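Local coordinates for single-stranded DNA-binding protein (Thermus aquaticus, PDB 2FXQ), which binds single-stranded DNA and probably recruits partner proteins during DNA replication, recombination and repair, at residues G12-R17 with Q74-E79. Numbering follows the deposited sequence.
Sequences GTLTAR and QLIFVE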
loop_
_atom_site.group_PDB
_atom_site.type_symbol
_atom_site.label_atom_id
_atom_site.label_comp_id
_atom_site.label_asym_id
_atom_site.label_seq_id
_atom_site.Cartn_x
_atom_site.Cartn_y
_atom_site.Cartn_z
ATOM N N GLY A 12 -4.204 -8.905 9.325
ATOM C CA GLY A 12 -4.616 -8.930 10.731
ATOM C C GLY A 12 -4.863 -10.344 11.165
ATOM O O GLY A 12 -4.890 -11.281 10.336
ATOM N N THR A 13 -5.095 -10.523 12.457
ATOM C CA THR A 13 -5.322 -11.842 12.995
ATOM C C THR A 13 -6.812 -11.999 13.281
ATOM O O THR A 13 -7.463 -11.074 13.843
ATOM C CB THR A 13 -4.595 -11.905 14.350
ATOM O OG1 THR A 13 -3.208 -11.754 14.078
ATOM C CG2 THR A 13 -4.752 -13.270 15.005
ATOM N N LEU A 14 -7.343 -13.171 12.950
ATOM C CA LEU A 14 -8.750 -13.453 13.233
ATOM C C LEU A 14 -9.017 -13.592 14.759
ATOM O O LEU A 14 -8.328 -14.347 15.503
ATOM C CB LEU A 14 -9.196 -14.722 12.501
ATOM C CG LEU A 14 -9.390 -14.612 10.971
ATOM C CD1 LEU A 14 -9.483 -16.020 10.369
ATOM C CD2 LEU A 14 -10.724 -13.844 10.601
ATOM N N THR A 15 -10.020 -12.856 15.223
ATOM C CA THR A 15 -10.368 -12.882 16.630
ATOM C C THR A 15 -11.432 -13.891 16.958
ATOM O O THR A 15 -11.735 -14.034 18.137
ATOM C CB THR A 15 -10.870 -11.528 17.149
ATOM O OG1 THR A 15 -11.984 -11.117 16.320
ATOM C CG2 THR A 15 -9.785 -10.474 16.976
ATOM N N ALA A 16 -11.993 -14.561 15.951
ATOM C CA ALA A 16 -12.932 -15.660 16.137
ATOM C C ALA A 16 -12.880 -16.517 14.915
ATOM O O ALA A 16 -12.488 -16.058 13.838
ATOM C CB ALA A 16 -14.395 -15.141 16.371
ATOM N N ARG A 17 -13.309 -17.771 15.032
ATOM C CA ARG A 17 -13.402 -18.612 13.845
ATOM C C ARG A 17 -14.532 -18.123 12.919
ATOM O O ARG A 17 -15.658 -17.993 13.402
ATOM C CB ARG A 17 -13.677 -20.065 14.300
ATOM C CG ARG A 17 -13.579 -21.138 13.207
ATOM C CD ARG A 17 -14.065 -22.534 13.697
ATOM N NE ARG A 17 -15.534 -22.590 13.794
ATOM C CZ ARG A 17 -16.213 -22.981 14.869
ATOM N NH1 ARG A 17 -15.554 -23.417 15.948
ATOM N NH2 ARG A 17 -17.562 -22.980 14.857
ATOM N N GLN A 74 -5.561 -16.988 13.159
ATOM C CA GLN A 74 -4.843 -17.065 11.895
ATOM C C GLN A 74 -4.663 -15.674 11.333
ATOM O O GLN A 74 -5.595 -14.858 11.361
ATOM C CB GLN A 74 -5.658 -17.874 10.848
ATOM C CG GLN A 74 -4.831 -18.174 9.528
ATOM C CD GLN A 74 -5.496 -19.256 8.671
ATOM O OE1 GLN A 74 -6.608 -19.691 8.968
ATOM N NE2 GLN A 74 -4.818 -19.662 7.586
ATOM N N LEU A 75 -3.502 -15.444 10.761
ATOM C CA LEU A 75 -3.194 -14.204 10.025
ATOM C C LEU A 75 -3.798 -14.278 8.625
ATOM O O LEU A 75 -3.692 -15.318 7.934
ATOM C CB LEU A 75 -1.674 -14.100 9.891
ATOM C CG LEU A 75 -0.891 -12.821 10.003
ATOM C CD1 LEU A 75 -1.226 -12.095 11.318
ATOM C CD2 LEU A 75 0.643 -13.189 9.919
ATOM N N ILE A 76 -4.361 -13.147 8.185
ATOM C CA ILE A 76 -5.048 -13.068 6.903
ATOM C C ILE A 76 -4.588 -11.774 6.216
ATOM O O ILE A 76 -4.564 -10.699 6.816
ATOM C CB ILE A 76 -6.601 -13.027 7.078
ATOM C CG1 ILE A 76 -7.156 -14.146 7.992
ATOM C CG2 ILE A 76 -7.297 -12.998 5.750
ATOM C CD1 ILE A 76 -7.063 -15.603 7.413
ATOM N N PHE A 77 -4.272 -11.894 4.939
ATOM C CA PHE A 77 -4.021 -10.726 4.102
ATOM C C PHE A 77 -5.294 -10.431 3.303
ATOM O O PHE A 77 -5.933 -11.326 2.762
ATOM C CB PHE A 77 -2.831 -11.063 3.133
ATOM C CG PHE A 77 -2.610 -10.030 2.066
ATOM C CD1 PHE A 77 -2.197 -8.799 2.417
ATOM C CD2 PHE A 77 -2.815 -10.314 0.726
ATOM C CE1 PHE A 77 -1.959 -7.783 1.428
ATOM C CE2 PHE A 77 -2.569 -9.337 -0.291
ATOM C CZ PHE A 77 -2.124 -8.083 0.075
ATOM N N VAL A 78 -5.715 -9.166 3.272
ATOM C CA VAL A 78 -6.972 -8.778 2.635
ATOM C C VAL A 78 -6.681 -7.625 1.691
ATOM O O VAL A 78 -5.928 -6.726 2.054
ATOM C CB VAL A 78 -7.935 -8.190 3.757
ATOM C CG1 VAL A 78 -9.225 -7.728 3.126
ATOM C CG2 VAL A 78 -8.153 -9.234 4.851
ATOM N N GLU A 79 -7.245 -7.651 0.494
ATOM C CA GLU A 79 -7.404 -6.424 -0.271
ATOM C C GLU A 79 -8.880 -6.197 -0.556
ATOM O O GLU A 79 -9.633 -7.133 -0.854
ATOM C CB GLU A 79 -6.635 -6.490 -1.620
ATOM C CG GLU A 79 -5.113 -6.562 -1.422
ATOM C CD GLU A 79 -4.305 -6.316 -2.704
ATOM O OE1 GLU A 79 -3.032 -6.260 -2.624
ATOM O OE2 GLU A 79 -4.944 -6.065 -3.745
#
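Leu14 and Ile76 meet because CG of Leu14 and CG1 of Ile76 each stand anti to the carbonyl carbon of their own residue (chi1 -73° and -51°), bringing CG of Leu14 to 3.8 Å from CG1 of Ile76, with CD1 of Leu14 lying against the CG1-CD1 arm of Ile76. Leu70 touches both side chains, and Leu32 and Leu34 of strand 28-41 add to the packing on Leu14, so this pair belongs to a buried apolar cluster. The opposite face of the sheet carries Thr13 and Leu75, whose side chains slant across one another; OG1 of Thr13 comes to 3.4 Å from CD1 of Leu75, a van der Waals contact.

Between these faces the backbones form an antiparallel ladder. Gly12 and Ile76 make a hydrogen-bonded pair, Gly12 N to Ile76 O at 3.1 Å and Ile76 N to Gly12 O at 2.9 Å. Thr13 and Leu75 follow as a non-hydrogen-bonded pair, and beyond them Leu14 N donates to Gln74 O at 2.9 Å. Gly12 O and Gln74 O each take one N-H bond and, in addition, a longer CA-H...O contact, from CA of Leu75 and CA of Thr13 respectively. The amide of Gln74 turns to other partners, OE1 accepting from Glu71 N.

The axes of segments 12-14 and 75-79 run at 125° to each other, far from strictly antiparallel, so the ladder is splayed at this end. With strand 5-14 also paired to strand 28-41, this pairing of strands 5-14 and 75-84 is characteristic of the curled OB-fold barrel of the SSB family.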